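Local atomic coordinates of peptidoglycan-recognition protein (Apis mellifera, PDB entry 5XZ3), a protein that probably recognises bacterial peptidoglycan in honeybee immunity, as a PGRP-SA protein with an amidase-like fold. Residues A123-I128 against N165-V170; I10-E15 against I82-G87. All blocks are in the same frame, centred on the assembly; numbering follows the deposited sequence.

Interaction 1 of 2, residues A123-I128 against N165-V170; sequences AAHKLI and NWPEWV
W166 opens a type I beta turn, W166 to W169, in the loop after helix 157-163, and this turn packs its indole against A124, H125 and I128 of helix 118-133. The W169 N to W166 O bond of 3.0 Å closes the turn. W166 is buried, and its six-membered ring does most of the apolar work. Its CH2 meets the CB of A124 at 3.8 Å. Its CZ3 meets the CD1 of I128 at 3.6 Å. A124 and I128 are one helical turn apart, so the far end of the indole meets two successive turns.

H125 reaches over the five-membered ring. Its CG is anti to the backbone N (chi1 -167°), which swings the imidazole out past the helix toward W166. The two ring centroids are 4.3 Å apart and the planes meet at 47°, neither stacked nor edge-to-face. The orientation of the imidazole is doubtful in the model, so its bonding cannot be read from its atoms. E168 lies beyond it: a bend at chi2 (82°) turns the carboxylate back toward H125, where the close approach is doubtful. The stem of E168 also skirts I128, with CG 4.4 Å from CG2.

No backbone hydrogen bond joins the two segments. W166 also touches L121, and E168 touches L129, both on the same helix. On the inner side A124 and I128 lean on I105 of strand 102-107. E168 and V170 form backbone bonds with V143, which places the tail beside strand 141-145, the outermost on that side of the sheet.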
loop_
_atom_site.group_PDB
_atom_site.type_symbol
_atom_site.label_atom_id
_atom_site.label_comp_id
_atom_site.label_asym_id
_atom_site.label_seq_id
_atom_site.Cartn_x
_atom_site.Cartn_y
_atom_site.Cartn_z
ATOM N N ALA A 123 -1.806 7.928 -8.058
ATOM C CA ALA A 123 -0.592 7.150 -7.697
ATOM C C ALA A 123 -0.888 5.684 -7.357
ATOM O O ALA A 123 -0.231 4.795 -7.876
ATOM C CB ALA A 123 0.165 7.800 -6.548
ATOM N N ALA A 124 -1.869 5.441 -6.492
ATOM C CA ALA A 124 -2.242 4.062 -6.114
ATOM C C ALA A 124 -2.773 3.291 -7.308
ATOM O O ALA A 124 -2.440 2.118 -7.479
ATOM C CB ALA A 124 -3.258 4.057 -4.988
ATOM N N HIS A 125 -3.571 3.947 -8.145
ATOM C CA HIS A 125 -4.119 3.258 -9.319
ATOM C C HIS A 125 -3.037 2.919 -10.348
ATOM O O HIS A 125 -3.048 1.817 -10.936
ATOM C CB HIS A 125 -5.256 4.032 -9.964
ATOM C CG HIS A 125 -6.015 3.215 -10.957
ATOM N ND1 HIS A 125 -6.867 2.202 -10.576
ATOM C CD2 HIS A 125 -5.988 3.200 -12.307
ATOM C CE1 HIS A 125 -7.378 1.632 -11.655
ATOM N NE2 HIS A 125 -6.863 2.220 -12.718
ATOM N N LYS A 126 -2.081 3.836 -10.521
ATOM C CA LYS A 126 -0.932 3.582 -11.396
ATOM C C LYS A 126 -0.089 2.420 -10.871
ATOM O O LYS A 126 0.421 1.615 -11.661
ATOM C CB LYS A 126 -0.059 4.829 -11.582
ATOM C CG LYS A 126 -0.621 5.862 -12.551
ATOM C CD LYS A 126 0.339 7.049 -12.673
ATOM C CE LYS A 126 -0.389 8.378 -12.847
ATOM N NZ LYS A 126 0.565 9.517 -13.020
ATOM N N LEU A 127 0.026 2.314 -9.544
ATOM C CA LEU A 127 0.791 1.242 -8.948
ATOM C C LEU A 127 0.171 -0.120 -9.282
ATOM O O LEU A 127 0.890 -1.083 -9.558
ATOM C CB LEU A 127 0.896 1.434 -7.441
ATOM C CG LEU A 127 1.729 0.430 -6.655
ATOM C CD1 LEU A 127 3.199 0.430 -7.037
ATOM C CD2 LEU A 127 1.558 0.710 -5.166
ATOM N N ILE A 128 -1.156 -0.179 -9.252
ATOM C CA ILE A 128 -1.890 -1.397 -9.564
ATOM C C ILE A 128 -1.637 -1.802 -11.026
ATOM O O ILE A 128 -1.273 -2.961 -11.309
ATOM C CB ILE A 128 -3.395 -1.260 -9.213
ATOM C CG1 ILE A 128 -3.557 -1.256 -7.679
ATOM C CG2 ILE A 128 -4.203 -2.415 -9.815
ATOM C CD1 ILE A 128 -4.856 -0.650 -7.174
ATOM N N ASN A 165 -14.717 3.394 -7.545
ATOM C CA ASN A 165 -14.731 3.852 -8.951
ATOM C C ASN A 165 -13.753 3.084 -9.840
ATOM O O ASN A 165 -13.862 3.111 -11.074
ATOM C CB ASN A 165 -14.458 5.354 -9.040
ATOM C CG ASN A 165 -15.547 6.192 -8.372
ATOM O OD1 ASN A 165 -16.725 5.825 -8.377
ATOM N ND2 ASN A 165 -15.149 7.335 -7.806
ATOM N N TRP A 166 -12.810 2.387 -9.223
ATOM C CA TRP A 166 -11.795 1.681 -9.980
ATOM C C TRP A 166 -12.357 0.420 -10.596
ATOM O O TRP A 166 -13.010 -0.354 -9.896
ATOM C CB TRP A 166 -10.636 1.296 -9.097
ATOM C CG TRP A 166 -9.778 2.400 -8.605
ATOM C CD1 TRP A 166 -9.703 3.697 -9.064
ATOM C CD2 TRP A 166 -8.788 2.274 -7.591
ATOM N NE1 TRP A 166 -8.736 4.391 -8.345
ATOM C CE2 TRP A 166 -8.169 3.536 -7.438
ATOM C CE3 TRP A 166 -8.384 1.213 -6.761
ATOM C CZ2 TRP A 166 -7.146 3.763 -6.500
ATOM C CZ3 TRP A 166 -7.388 1.447 -5.815
ATOM C CH2 TRP A 166 -6.776 2.708 -5.694
ATOM N N PRO A 167 -12.065 0.178 -11.891
ATOM C CA PRO A 167 -12.590 -1.029 -12.548
ATOM C C PRO A 167 -12.091 -2.339 -11.930
ATOM O O PRO A 167 -12.749 -3.373 -12.083
ATOM C CB PRO A 167 -12.086 -0.892 -13.986
ATOM C CG PRO A 167 -11.814 0.572 -14.165
ATOM C CD PRO A 167 -11.310 1.031 -12.835
ATOM N N GLU A 168 -10.946 -2.297 -11.244
ATOM C CA GLU A 168 -10.354 -3.496 -10.626
ATOM C C GLU A 168 -10.974 -3.778 -9.244
ATOM O O GLU A 168 -10.778 -4.863 -8.688
ATOM C CB GLU A 168 -8.810 -3.397 -10.511
ATOM C CG GLU A 168 -8.033 -3.224 -11.818
ATOM C CD GLU A 168 -7.986 -1.785 -12.338
ATOM O OE1 GLU A 168 -8.579 -0.889 -11.702
ATOM O OE2 GLU A 168 -7.351 -1.540 -13.393
ATOM N N TRP A 169 -11.726 -2.812 -8.701
ATOM C CA TRP A 169 -12.409 -3.019 -7.412
ATOM C C TRP A 169 -13.502 -4.087 -7.555
ATOM O O TRP A 169 -14.226 -4.092 -8.545
ATOM C CB TRP A 169 -12.976 -1.709 -6.845
ATOM C CG TRP A 169 -13.758 -1.950 -5.585
ATOM C CD1 TRP A 169 -13.245 -2.158 -4.340
ATOM C CD2 TRP A 169 -15.182 -2.061 -5.459
ATOM N NE1 TRP A 169 -14.259 -2.395 -3.440
ATOM C CE2 TRP A 169 -15.459 -2.348 -4.100
ATOM C CE3 TRP A 169 -16.250 -1.968 -6.361
ATOM C CZ2 TRP A 169 -16.762 -2.499 -3.612
ATOM C CZ3 TRP A 169 -17.565 -2.133 -5.873
ATOM C CH2 TRP A 169 -17.797 -2.402 -4.506
ATOM N N VAL A 170 -13.587 -4.993 -6.574
ATOM C CA VAL A 170 -14.607 -6.036 -6.540
ATOM C C VAL A 170 -15.453 -5.901 -5.272
ATOM O O VAL A 170 -14.919 -5.683 -4.176
ATOM C CB VAL A 170 -14.048 -7.486 -6.668
ATOM C CG1 VAL A 170 -13.385 -7.734 -8.035
ATOM C CG2 VAL A 170 -13.086 -7.830 -5.541
#

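Interaction 2 of 2, residues I10-E15 against I82-G87; sequences IIKRNE and IYEGCG
I11 and Y83 form a single parallel beta bridge, by which the N-terminal segment 10-15 runs along strand 82-84, an outermost strand of the mixed central sheet. I11 grips the strand at both ends of its backbone. Its N gives a bond of 2.8 Å to I82 O, and its O takes one of 2.9 Å from E84 N, which is almost straight at 177°.

The tight part lies around I10, I11 and E84. The side chain of I11 runs alongside the Y83 ring, pointing the same way. Its CG1 sits over the ring face as a CH-pi contact, 4.2 Å from the centroid, while CB is 3.6 Å from CD2. The Y83 hydroxyl bonds to D79. I10 lies on the other side of the segment, where its CG1 meets the CG2 of I82 at 3.9 Å and its CG2 rests on the E84 stem. E84 extends from a CG anti to the backbone N (chi1 -175°), reaching the turn at residues 12-13 that leads into the short, weakly bonded helix 13-16. There OE1 uses its anti lone pair to accept R13 N at 3.0 Å. With an alanine here, R13 N would probably lose this acceptor and the start of that helix would be freer to shift.

The contact is looser at K12 and at the far end of R13. K12 is exposed, and its own N bonds to E15 OE1, met from above the carboxylate plane. R13 has its stronger partners outside the two segments, in V19 O and the carboxylate of D69. Toward G85, just past the strand, its NH2 works through water: one molecule accepts from NH2 at 3.3 Å and donates to G85 O at 2.8 Å.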
loop_
_atom_site.group_PDB
_atom_site.type_symbol
_atom_site.label_atom_id
_atom_site.label_comp_id
_atom_site.label_asym_id
_atom_site.label_seq_id
_atom_site.Cartn_x
_atom_site.Cartn_y
_atom_site.Cartn_z
ATOM N N ILE A 10 8.553 4.862 -7.973
ATOM C CA ILE A 10 8.506 4.311 -6.615
ATOM C C ILE A 10 9.781 4.699 -5.850
ATOM O O ILE A 10 10.896 4.449 -6.300
ATOM C CB ILE A 10 8.334 2.769 -6.597
ATOM C CG1 ILE A 10 6.995 2.338 -7.213
ATOM C CG2 ILE A 10 8.416 2.235 -5.167
ATOM C CD1 ILE A 10 6.925 0.869 -7.595
ATOM N N ILE A 11 9.595 5.309 -4.692
ATOM C CA ILE A 11 10.703 5.640 -3.798
ATOM C C ILE A 11 11.100 4.343 -3.086
ATOM O O ILE A 11 10.327 3.816 -2.293
ATOM C CB ILE A 11 10.306 6.738 -2.780
ATOM C CG1 ILE A 11 9.756 8.019 -3.456
ATOM C CG2 ILE A 11 11.440 7.027 -1.805
ATOM C CD1 ILE A 11 10.658 8.668 -4.480
ATOM N N LYS A 12 12.297 3.831 -3.382
ATOM C CA LYS A 12 12.734 2.538 -2.832
ATOM C C LYS A 12 13.034 2.621 -1.339
ATOM O O LYS A 12 13.317 3.693 -0.813
ATOM C CB LYS A 12 13.942 1.983 -3.600
ATOM C CG LYS A 12 13.634 1.618 -5.047
ATOM C CD LYS A 12 14.907 1.340 -5.838
ATOM C CE LYS A 12 15.319 -0.125 -5.744
ATOM N NZ LYS A 12 14.597 -1.013 -6.707
ATOM N N ARG A 13 12.962 1.475 -0.673
ATOM C CA ARG A 13 13.182 1.362 0.765
ATOM C C ARG A 13 14.447 2.108 1.256
ATOM O O ARG A 13 14.366 2.892 2.202
ATOM C CB ARG A 13 13.230 -0.112 1.171
ATOM C CG ARG A 13 13.124 -0.317 2.673
ATOM C CD ARG A 13 13.953 -1.506 3.142
ATOM N NE ARG A 13 13.814 -1.715 4.594
ATOM C CZ ARG A 13 12.753 -2.266 5.180
ATOM N NH1 ARG A 13 12.739 -2.408 6.506
ATOM N NH2 ARG A 13 11.702 -2.669 4.451
ATOM N N ASN A 14 15.588 1.898 0.588
ATOM C CA ASN A 14 16.859 2.543 0.993
ATOM C C ASN A 14 16.874 4.076 0.844
ATOM O O ASN A 14 17.795 4.737 1.332
ATOM C CB ASN A 14 18.057 1.925 0.255
ATOM C CG ASN A 14 18.245 2.488 -1.146
ATOM O OD1 ASN A 14 17.310 2.533 -1.949
ATOM N ND2 ASN A 14 19.465 2.929 -1.443
ATOM N N GLU A 15 15.872 4.634 0.162
ATOM C CA GLU A 15 15.743 6.079 0.062
ATOM C C GLU A 15 15.092 6.686 1.298
ATOM O O GLU A 15 15.214 7.892 1.526
ATOM C CB GLU A 15 14.966 6.491 -1.185
ATOM C CG GLU A 15 15.652 6.169 -2.496
ATOM C CD GLU A 15 14.805 6.574 -3.689
ATOM O OE1 GLU A 15 14.297 5.667 -4.391
ATOM O OE2 GLU A 15 14.640 7.797 -3.911
ATOM N N ILE A 82 4.791 7.331 -4.322
ATOM C CA ILE A 82 4.661 5.932 -3.892
ATOM C C ILE A 82 5.957 5.537 -3.183
ATOM O O ILE A 82 7.043 5.708 -3.739
ATOM C CB ILE A 82 4.426 4.985 -5.085
ATOM C CG1 ILE A 82 3.167 5.372 -5.869
ATOM C CG2 ILE A 82 4.385 3.523 -4.632
ATOM C CD1 ILE A 82 3.277 5.036 -7.353
ATOM N N TYR A 83 5.826 5.015 -1.967
ATOM C CA TYR A 83 6.962 4.549 -1.169
ATOM C C TYR A 83 6.914 3.040 -1.007
ATOM O O TYR A 83 5.889 2.482 -0.621
ATOM C CB TYR A 83 6.957 5.212 0.215
ATOM C CG TYR A 83 7.134 6.708 0.129
ATOM C CD1 TYR A 83 6.044 7.547 -0.133
ATOM C CD2 TYR A 83 8.405 7.283 0.274
ATOM C CE1 TYR A 83 6.204 8.923 -0.239
ATOM C CE2 TYR A 83 8.578 8.656 0.162
ATOM C CZ TYR A 83 7.482 9.463 -0.102
ATOM O OH TYR A 83 7.657 10.810 -0.218
ATOM N N GLU A 84 8.045 2.397 -1.281
ATOM C CA GLU A 84 8.193 0.964 -1.078
ATOM C C GLU A 84 8.293 0.673 0.425
ATOM O O GLU A 84 9.168 1.219 1.110
ATOM C CB GLU A 84 9.438 0.451 -1.818
ATOM C CG GLU A 84 9.604 -1.066 -1.772
ATOM C CD GLU A 84 10.936 -1.569 -2.320
ATOM O OE1 GLU A 84 11.954 -0.850 -2.236
ATOM O OE2 GLU A 84 10.956 -2.712 -2.841
ATOM N N GLY A 85 7.388 -0.169 0.919
ATOM C CA GLY A 85 7.445 -0.671 2.288
ATOM C C GLY A 85 8.122 -2.023 2.219
ATOM O O GLY A 85 9.332 -2.106 1.947
ATOM N N CYS A 86 7.358 -3.091 2.420
ATOM C CA CYS A 86 7.923 -4.417 2.197
ATOM C C CYS A 86 7.956 -4.838 0.699
ATOM O O CYS A 86 8.565 -5.853 0.337
ATOM C CB CYS A 86 7.308 -5.451 3.148
ATOM S SG CYS A 86 5.567 -5.755 2.877
ATOM N N GLY A 87 7.353 -4.024 -0.165
ATOM C CA GLY A 87 7.500 -4.164 -1.617
ATOM C C GLY A 87 6.647 -5.248 -2.256
ATOM O O GLY A 87 5.759 -5.823 -1.603
HETATM O O HOH W 1 11.606 -3.561 1.303
#

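How the interactions relate
The two contacts are centred about 19 Å apart and come in series along the chain. Interaction 2 closes first, between the N-terminal segment and strand 82-84. Interaction 1 follows, between helix 118-133 and the C-terminal tail. Strands 82-84 and 141-145 are the outermost strands of the mixed sheet, so the two ends of the chain are fastened near its two borders. Helix 118-133 joins them. One side of it carries the tail. On another, L127 packs its CD1 on I10 CD1 at 3.8 Å, and A123 and L127 touch I82. Together they tie both termini to the amidase-like core.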